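Local coordinates for protein coatomer subunit delta (Saccharomyces cerevisiae, PDB 5FJZ) that forms part of the COPI vesicle coat that probably carries dilysine-tagged cargo from Golgi to ER, its mu-homology domain here holding a tryptophan-motif peptide of the tether protein Dsl1, at residues His53-Leu58 with Asn248-Glu253; Phe69-His74 with Gln80-Thr85; Asn76-Ser81 with Leu87-Asp92. All coordinates share one frame; numbering follows the deposited sequence.

The three contacts lie at one end of the elongated mu-homology domain and, the 248-253 loop apart, within the region that interacts with Dsl1. Contacts 2 and 3 are closest, their centres about 8 Å apart; both use the helix 79-85, and Lys79 of contact 3 reaches back to the chain around Phe71 and Thr73 of contact 2. Contact 1 is about 12 Å from contact 3, centre to centre, and is tied to it through the sheet, where Ile88 pairs with Leu56. Its centre is about 17 Å from that of contact 2, yet Leu58 CD1 lies 3.5 Å from Phe82 CE1. The bound peptide touches contacts 2 and 3, through His74, Lys72, Asn76 and Leu90.

Contact 1 (His53-Leu58 with Asn248-Glu253); sequences HSNLKL and NDHDQE
His250 turns its imidazole toward Asn55 of strand 54-58, the middle strand of a three-stranded antiparallel sheet in the mu-homology domain, while Lys57 of the same strand comes up to its backbone carbonyl. The histidine belongs to a type I beta turn, Asp249 to Gln252, in the loop between strands 241-246 and 257-269. The contact is small, burying 154 Å² over both sides, and joins this loop to the strand by side chains.

One ring and one amide make the core of the contact. With CG beside its backbone N (chi1 -67°), His250 sends its ring back toward the sheet, where the carboxamide of Asn55 meets it aslant, the two planes 65° apart. The amide end of Asn55 comes close to His250 NE2. Val245 and Leu87 also touch the His250 side chain, which thus meets residues of all three strands of the sheet.

The electrostatic part is looser. Lys57, extended beyond CG, brings NZ to 3.8 Å from the backbone atom His250 O. Lys57 NZ is 5.7 Å from Glu253 OE2, and Asp251 is farther still, so these acidic side chains probably exert only a long-range pull.

Backbone bonds hold both partners in place. Asn55 pairs with Val245, and Lys57 with Ser243, along the neighbouring strand, while the turn is closed by Gln252 N donating to Asp249 O at 2.9 Å. An Asx turn reinforces it: Asp251 N donates to Asp249 OD1 at 3.1 Å, reaching that oxygen from above the carboxylate plane, 38° out of it.

Contact 2 (Phe69-His74 with Gln80-Thr85); sequences FQFKTH and QSFLST
Phe82 projects from the helix 79-85 onto Phe71 and Thr73, packing this short helix of the mu-homology domain against strand 72-73, at the edge of the large mixed sheet, and the residue just before it. Its CG is anti to the backbone N (chi1 164°), which directs the ring away from the helix and across to the strand. At the root of the side chain, Phe82 CB lies 4.0 Å from Thr73 CG2, and the same methyl is also close to CG and CD2. Farther out, Phe82 CE2 approaches Phe71 CB to 3.7 Å. The tip atom, Phe82 CZ, comes to 3.8 Å from Phe71 CG, pointing the edge of the ring at the face of the other. This is an offset edge-to-face pair, its planes 61° apart and the centroids of the Phe71 and Phe82 rings separated by 5.6 Å. Leu107 packs on both Thr73 and Phe82. With an alanine here, the ring edge would be gone, which would probably open a gap between helix and strand and leave the Phe71 face without its aromatic partner. Beyond Thr73 the chain leads to His74, whose ring stacks on an aromatic side chain of the bound peptide. On the helix itself, Gln80 O receives two donors, Ser84 N at 2.8 Å and Ser84 OG at 2.9 Å, the hydroxyl arriving from above the carbonyl plane.

Contact 3 (Asn76-Ser81 with Leu87-Asp92); sequences NIDKQS and LISLRD
Arg91 and Asp78 meet through contrasting torsions: Arg91 CG lies between its own backbone N and carbonyl carbon (chi1 88°), and a bend at chi3 then folds the guanidinium back so that Asp78 CA lies over one of its faces. Asp78 CG instead runs anti to its N (chi1 180°), which turns the carboxylate to the start of the helix 79-85 rather than to the arginine.

The backbones beneath are joined by a single antiparallel bridge in which Ile77 and Leu90 form a non-hydrogen-bonded pair. On one flank Arg91 N donates to Asn76 O at 2.8 Å; on the other, Asp78 N donates to Ser89 O at 2.9 Å and almost straight, at 176°. A weak bond from Leu87 N to Ser81 O continues the link toward the helix. Inside, Ile77 CD1 rests 4.0 Å from Ile88 CG2 and also touches Leu90. At the helix start, Ser89 OG lies 3.6 Å from Asp78 CB.

As N-cap, Asp78 receives weak bonds at OD1 from Gln80 N and Ser81 N. Ser81 OG adds a 2.7 Å bond to Asp78 OD2, coming from well above the carboxylate plane, and so helps fix the rotation of the group. A water at the guanidinium edge accepts from Arg91 NH2 at 3.1 Å and lies 2.7 Å from Ile77 O, to which it probably donates. The arginine's charge is met chiefly by Asp215 of the second subunit, in a salt bridge, with Tyr213 of that subunit giving a cation-pi contact.

Asn76 and Leu90 pack on an aromatic side chain of the bound Dsl1 peptide, so this beta bridge and the capped helix start next to it form part of the delta-COP site for tryptophan-based motifs.

Contact 1 (His53-Leu58 with Asn248-Glu253)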
# COMPACT_ATOMS: atom_id res chain seq x y z
N HIS A 53 -13.79 -16.80 -28.80
CA HIS A 53 -15.16 -17.26 -28.44
C HIS A 53 -15.08 -18.67 -27.89
O HIS A 53 -15.60 -19.61 -28.47
CB HIS A 53 -16.05 -17.26 -29.69
CG HIS A 53 -16.50 -15.90 -30.11
ND1 HIS A 53 -15.80 -15.14 -31.02
CD2 HIS A 53 -17.58 -15.17 -29.75
CE1 HIS A 53 -16.42 -13.99 -31.20
NE2 HIS A 53 -17.52 -13.99 -30.46
N SER A 54 -14.34 -18.79 -26.78
CA SER A 54 -13.92 -20.06 -26.25
C SER A 54 -14.37 -20.22 -24.83
O SER A 54 -14.76 -19.24 -24.14
CB SER A 54 -12.40 -20.17 -26.39
OG SER A 54 -11.78 -18.98 -25.86
N ASN A 55 -14.45 -21.47 -24.39
CA ASN A 55 -14.76 -21.79 -23.04
C ASN A 55 -13.77 -22.81 -22.52
O ASN A 55 -13.20 -23.60 -23.28
CB ASN A 55 -16.15 -22.43 -22.87
CG ASN A 55 -17.33 -21.46 -23.06
OD1 ASN A 55 -17.20 -20.22 -23.23
ND2 ASN A 55 -18.48 -22.05 -23.06
N LEU A 56 -13.49 -22.75 -21.22
CA LEU A 56 -12.42 -23.60 -20.63
C LEU A 56 -13.12 -24.64 -19.82
O LEU A 56 -14.01 -24.30 -19.10
CB LEU A 56 -11.57 -22.78 -19.64
CG LEU A 56 -10.44 -21.88 -20.11
CD1 LEU A 56 -10.59 -21.24 -21.47
CD2 LEU A 56 -10.08 -20.86 -19.03
N LYS A 57 -12.73 -25.91 -19.95
CA LYS A 57 -13.29 -26.96 -19.11
C LYS A 57 -12.23 -27.33 -18.11
O LYS A 57 -11.14 -27.72 -18.48
CB LYS A 57 -13.67 -28.23 -19.89
CG LYS A 57 -15.07 -28.19 -20.49
CD LYS A 57 -15.37 -29.50 -21.23
CE LYS A 57 -16.58 -29.37 -22.16
NZ LYS A 57 -16.52 -30.43 -23.21
N LEU A 58 -12.55 -27.19 -16.83
CA LEU A 58 -11.58 -27.57 -15.81
C LEU A 58 -11.53 -29.08 -15.70
O LEU A 58 -12.53 -29.73 -15.98
CB LEU A 58 -11.98 -26.98 -14.50
CG LEU A 58 -12.19 -25.43 -14.43
CD1 LEU A 58 -12.49 -24.93 -13.08
CD2 LEU A 58 -10.99 -24.68 -14.93
N ASN A 248 -19.75 -22.10 -28.61
CA ASN A 248 -21.02 -22.52 -29.21
C ASN A 248 -21.06 -23.98 -29.67
O ASN A 248 -22.11 -24.49 -30.02
CB ASN A 248 -21.42 -21.49 -30.26
CG ASN A 248 -22.34 -20.43 -29.67
OD1 ASN A 248 -21.96 -19.26 -29.43
ND2 ASN A 248 -23.56 -20.86 -29.37
N ASP A 249 -19.91 -24.63 -29.65
CA ASP A 249 -19.82 -26.03 -30.01
C ASP A 249 -18.80 -26.75 -29.15
O ASP A 249 -17.60 -26.80 -29.49
CB ASP A 249 -19.46 -26.18 -31.50
CG ASP A 249 -19.48 -27.65 -31.98
OD1 ASP A 249 -19.62 -28.57 -31.13
OD2 ASP A 249 -19.37 -27.86 -33.20
N HIS A 250 -19.28 -27.33 -28.05
CA HIS A 250 -18.40 -27.97 -27.08
C HIS A 250 -17.68 -29.24 -27.58
O HIS A 250 -16.79 -29.71 -26.89
CB HIS A 250 -19.14 -28.23 -25.76
CG HIS A 250 -19.51 -26.98 -25.03
ND1 HIS A 250 -20.14 -26.98 -23.81
CD2 HIS A 250 -19.25 -25.68 -25.31
CE1 HIS A 250 -20.34 -25.74 -23.41
NE2 HIS A 250 -19.77 -24.93 -24.29
N ASP A 251 -18.03 -29.75 -28.75
CA ASP A 251 -17.28 -30.82 -29.43
C ASP A 251 -16.06 -30.34 -30.19
O ASP A 251 -15.19 -31.14 -30.54
CB ASP A 251 -18.18 -31.53 -30.45
CG ASP A 251 -19.26 -32.36 -29.79
OD1 ASP A 251 -19.03 -32.85 -28.66
OD2 ASP A 251 -20.33 -32.50 -30.41
N GLN A 252 -16.02 -29.03 -30.48
CA GLN A 252 -14.91 -28.45 -31.23
C GLN A 252 -13.86 -27.93 -30.24
O GLN A 252 -14.04 -26.87 -29.64
CB GLN A 252 -15.41 -27.31 -32.13
CG GLN A 252 -14.33 -26.65 -32.99
CD GLN A 252 -13.53 -27.65 -33.83
OE1 GLN A 252 -12.39 -27.99 -33.52
NE2 GLN A 252 -14.15 -28.13 -34.91
N GLU A 253 -12.77 -28.68 -30.10
CA GLU A 253 -11.69 -28.35 -29.19
C GLU A 253 -10.72 -27.43 -29.88
O GLU A 253 -10.59 -27.44 -31.12
CB GLU A 253 -11.00 -29.62 -28.71
CG GLU A 253 -11.99 -30.54 -27.99
CD GLU A 253 -11.32 -31.63 -27.18
OE1 GLU A 253 -10.15 -31.96 -27.47
OE2 GLU A 253 -11.97 -32.16 -26.24

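Contact 2 (Phe69-His74 with Gln80-Thr85)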
# COMPACT_ATOMS: atom_id res chain seq x y z
N PHE A 69 -12.33 -23.59 -0.40
CA PHE A 69 -11.56 -22.87 -1.41
C PHE A 69 -12.10 -21.48 -1.83
O PHE A 69 -11.36 -20.74 -2.43
CB PHE A 69 -11.30 -23.73 -2.63
CG PHE A 69 -10.13 -24.65 -2.45
CD1 PHE A 69 -8.86 -24.22 -2.70
CD2 PHE A 69 -10.31 -25.92 -1.95
CE1 PHE A 69 -7.78 -25.09 -2.52
CE2 PHE A 69 -9.25 -26.80 -1.77
CZ PHE A 69 -7.97 -26.37 -2.04
N GLN A 70 -13.30 -21.13 -1.39
CA GLN A 70 -14.07 -19.94 -1.83
C GLN A 70 -13.74 -19.59 -3.28
O GLN A 70 -13.13 -18.54 -3.51
CB GLN A 70 -13.74 -18.73 -0.90
CG GLN A 70 -14.64 -18.65 0.28
CD GLN A 70 -15.96 -17.94 -0.10
OE1 GLN A 70 -16.78 -18.45 -0.88
NE2 GLN A 70 -16.17 -16.79 0.49
N PHE A 71 -14.07 -20.47 -4.18
CA PHE A 71 -13.93 -20.27 -5.62
C PHE A 71 -14.78 -19.04 -5.97
O PHE A 71 -15.91 -18.88 -5.54
CB PHE A 71 -14.35 -21.48 -6.41
CG PHE A 71 -13.36 -22.58 -6.45
CD1 PHE A 71 -12.15 -22.44 -7.11
CD2 PHE A 71 -13.62 -23.80 -5.80
CE1 PHE A 71 -11.24 -23.44 -7.15
CE2 PHE A 71 -12.69 -24.81 -5.87
CZ PHE A 71 -11.52 -24.64 -6.55
N LYS A 72 -14.16 -18.13 -6.69
CA LYS A 72 -14.82 -16.82 -6.97
C LYS A 72 -14.53 -16.55 -8.41
O LYS A 72 -13.37 -16.59 -8.84
CB LYS A 72 -14.31 -15.72 -6.06
CG LYS A 72 -15.05 -14.40 -6.22
CD LYS A 72 -14.17 -13.20 -5.87
CE LYS A 72 -13.90 -13.11 -4.35
NZ LYS A 72 -12.75 -13.97 -3.89
N THR A 73 -15.58 -16.43 -9.20
CA THR A 73 -15.46 -16.15 -10.62
C THR A 73 -15.49 -14.62 -10.83
O THR A 73 -16.02 -13.82 -10.06
CB THR A 73 -16.61 -16.74 -11.48
OG1 THR A 73 -17.84 -16.37 -10.86
CG2 THR A 73 -16.49 -18.25 -11.64
N HIS A 74 -14.77 -14.24 -11.84
CA HIS A 74 -14.74 -12.82 -12.23
C HIS A 74 -16.17 -12.36 -12.49
O HIS A 74 -16.99 -13.16 -13.01
CB HIS A 74 -13.85 -12.70 -13.45
CG HIS A 74 -13.70 -11.30 -13.93
ND1 HIS A 74 -14.68 -10.66 -14.64
CD2 HIS A 74 -12.70 -10.42 -13.75
CE1 HIS A 74 -14.27 -9.44 -14.94
NE2 HIS A 74 -13.08 -9.26 -14.40
N GLN A 80 -22.84 -19.79 -12.49
CA GLN A 80 -23.67 -21.02 -12.53
C GLN A 80 -23.08 -22.08 -13.39
O GLN A 80 -23.06 -23.25 -12.98
CB GLN A 80 -25.10 -20.71 -13.01
CG GLN A 80 -25.81 -19.70 -12.17
CD GLN A 80 -26.06 -20.29 -10.81
OE1 GLN A 80 -25.09 -20.58 -10.14
NE2 GLN A 80 -27.33 -20.54 -10.40
N SER A 81 -22.58 -21.73 -14.58
CA SER A 81 -21.85 -22.69 -15.43
C SER A 81 -20.55 -23.26 -14.80
O SER A 81 -20.20 -24.40 -15.04
CB SER A 81 -21.46 -22.09 -16.77
OG SER A 81 -22.61 -21.78 -17.51
N PHE A 82 -19.85 -22.44 -14.04
CA PHE A 82 -18.66 -22.95 -13.36
C PHE A 82 -19.03 -24.02 -12.32
O PHE A 82 -18.45 -25.14 -12.23
CB PHE A 82 -17.95 -21.77 -12.69
CG PHE A 82 -16.96 -22.21 -11.67
CD1 PHE A 82 -15.73 -22.74 -12.07
CD2 PHE A 82 -17.24 -22.10 -10.33
CE1 PHE A 82 -14.79 -23.14 -11.12
CE2 PHE A 82 -16.30 -22.50 -9.38
CZ PHE A 82 -15.11 -23.04 -9.79
N LEU A 83 -20.04 -23.68 -11.53
CA LEU A 83 -20.54 -24.58 -10.48
C LEU A 83 -21.20 -25.85 -11.05
O LEU A 83 -20.96 -26.96 -10.54
CB LEU A 83 -21.55 -23.84 -9.61
CG LEU A 83 -21.22 -23.29 -8.24
CD1 LEU A 83 -19.74 -23.18 -7.97
CD2 LEU A 83 -22.01 -22.00 -7.90
N SER A 84 -21.97 -25.69 -12.12
CA SER A 84 -22.71 -26.82 -12.74
C SER A 84 -21.89 -27.78 -13.51
O SER A 84 -22.03 -28.99 -13.34
CB SER A 84 -23.81 -26.28 -13.64
OG SER A 84 -24.71 -25.57 -12.83
N THR A 85 -20.98 -27.27 -14.33
CA THR A 85 -20.21 -28.12 -15.26
C THR A 85 -18.71 -27.89 -15.30
O THR A 85 -18.05 -28.46 -16.18
CB THR A 85 -20.66 -27.87 -16.73
OG1 THR A 85 -21.48 -26.71 -16.76
CG2 THR A 85 -21.44 -29.06 -17.28

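Contact 3 (Asn76-Ser81 with Leu87-Asp92)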
# COMPACT_ATOMS: atom_id res chain seq x y z
N ASN A 76 -17.60 -10.92 -14.88
CA ASN A 76 -18.01 -11.24 -16.26
C ASN A 76 -18.11 -12.71 -16.60
O ASN A 76 -18.49 -13.06 -17.71
CB ASN A 76 -17.09 -10.62 -17.32
CG ASN A 76 -16.99 -9.10 -17.21
OD1 ASN A 76 -15.94 -8.50 -17.46
ND2 ASN A 76 -18.08 -8.49 -16.83
N ILE A 77 -17.77 -13.58 -15.67
CA ILE A 77 -17.75 -15.02 -15.90
C ILE A 77 -19.06 -15.50 -15.26
O ILE A 77 -19.49 -15.03 -14.22
CB ILE A 77 -16.50 -15.69 -15.23
CG1 ILE A 77 -15.24 -15.25 -15.94
CG2 ILE A 77 -16.61 -17.21 -15.21
CD1 ILE A 77 -15.11 -15.64 -17.39
N ASP A 78 -19.65 -16.50 -15.90
CA ASP A 78 -20.92 -17.12 -15.47
C ASP A 78 -20.71 -18.15 -14.31
O ASP A 78 -20.17 -19.25 -14.52
CB ASP A 78 -21.48 -17.84 -16.70
CG ASP A 78 -22.82 -18.56 -16.42
OD1 ASP A 78 -23.33 -18.53 -15.29
OD2 ASP A 78 -23.29 -19.22 -17.37
N LYS A 79 -21.06 -17.71 -13.10
CA LYS A 79 -20.86 -18.51 -11.89
C LYS A 79 -21.61 -19.83 -11.95
O LYS A 79 -21.07 -20.88 -11.59
CB LYS A 79 -21.26 -17.70 -10.66
CG LYS A 79 -21.06 -18.37 -9.30
CD LYS A 79 -19.73 -19.17 -9.26
CE LYS A 79 -18.67 -18.56 -8.37
NZ LYS A 79 -19.02 -18.76 -6.95
N GLN A 80 -22.84 -19.79 -12.49
CA GLN A 80 -23.67 -21.02 -12.53
C GLN A 80 -23.08 -22.08 -13.39
O GLN A 80 -23.06 -23.25 -12.98
CB GLN A 80 -25.10 -20.71 -13.01
CG GLN A 80 -25.81 -19.70 -12.17
CD GLN A 80 -26.06 -20.29 -10.81
OE1 GLN A 80 -25.09 -20.58 -10.14
NE2 GLN A 80 -27.33 -20.54 -10.40
N SER A 81 -22.58 -21.73 -14.58
CA SER A 81 -21.85 -22.69 -15.43
C SER A 81 -20.55 -23.26 -14.80
O SER A 81 -20.20 -24.40 -15.04
CB SER A 81 -21.46 -22.09 -16.77
OG SER A 81 -22.61 -21.78 -17.51
N LEU A 87 -17.09 -25.22 -16.04
CA LEU A 87 -16.92 -24.51 -17.32
C LEU A 87 -16.66 -23.05 -17.04
O LEU A 87 -17.25 -22.50 -16.14
CB LEU A 87 -18.19 -24.68 -18.14
CG LEU A 87 -18.00 -24.39 -19.62
CD1 LEU A 87 -17.09 -25.44 -20.27
CD2 LEU A 87 -19.40 -24.37 -20.23
N ILE A 88 -15.62 -22.51 -17.66
CA ILE A 88 -15.36 -21.08 -17.59
C ILE A 88 -15.91 -20.52 -18.91
O ILE A 88 -15.36 -20.84 -19.96
CB ILE A 88 -13.85 -20.80 -17.47
CG1 ILE A 88 -13.28 -21.33 -16.14
CG2 ILE A 88 -13.53 -19.33 -17.57
CD1 ILE A 88 -13.94 -20.79 -14.89
N SER A 89 -16.86 -19.61 -18.78
CA SER A 89 -17.64 -19.06 -19.91
C SER A 89 -18.11 -17.69 -19.50
O SER A 89 -18.30 -17.42 -18.31
CB SER A 89 -18.84 -19.96 -20.21
OG SER A 89 -19.84 -19.85 -19.18
N LEU A 90 -18.34 -16.80 -20.48
CA LEU A 90 -18.85 -15.44 -20.18
C LEU A 90 -20.31 -15.41 -19.72
O LEU A 90 -21.11 -16.20 -20.18
CB LEU A 90 -18.64 -14.53 -21.39
CG LEU A 90 -17.16 -14.27 -21.67
CD1 LEU A 90 -16.98 -13.63 -23.02
CD2 LEU A 90 -16.56 -13.37 -20.60
N ARG A 91 -20.62 -14.52 -18.79
CA ARG A 91 -22.00 -14.34 -18.27
C ARG A 91 -22.87 -13.72 -19.40
O ARG A 91 -24.00 -14.13 -19.60
CB ARG A 91 -22.06 -13.77 -16.77
CG ARG A 91 -22.06 -12.28 -16.48
CD ARG A 91 -22.72 -11.89 -15.12
NE ARG A 91 -22.15 -12.66 -14.00
CZ ARG A 91 -22.77 -13.56 -13.20
NH1 ARG A 91 -24.06 -13.83 -13.33
NH2 ARG A 91 -22.06 -14.22 -12.24
N ASP A 92 -22.30 -12.88 -20.27
CA ASP A 92 -22.99 -12.38 -21.51
C ASP A 92 -22.62 -13.22 -22.69
O ASP A 92 -21.51 -13.11 -23.21
CB ASP A 92 -22.59 -10.92 -21.76
CG ASP A 92 -23.35 -10.27 -22.93
OD1 ASP A 92 -23.81 -10.94 -23.89
OD2 ASP A 92 -23.42 -9.03 -22.88
O HOH W 1 -19.05 -14.18 -11.72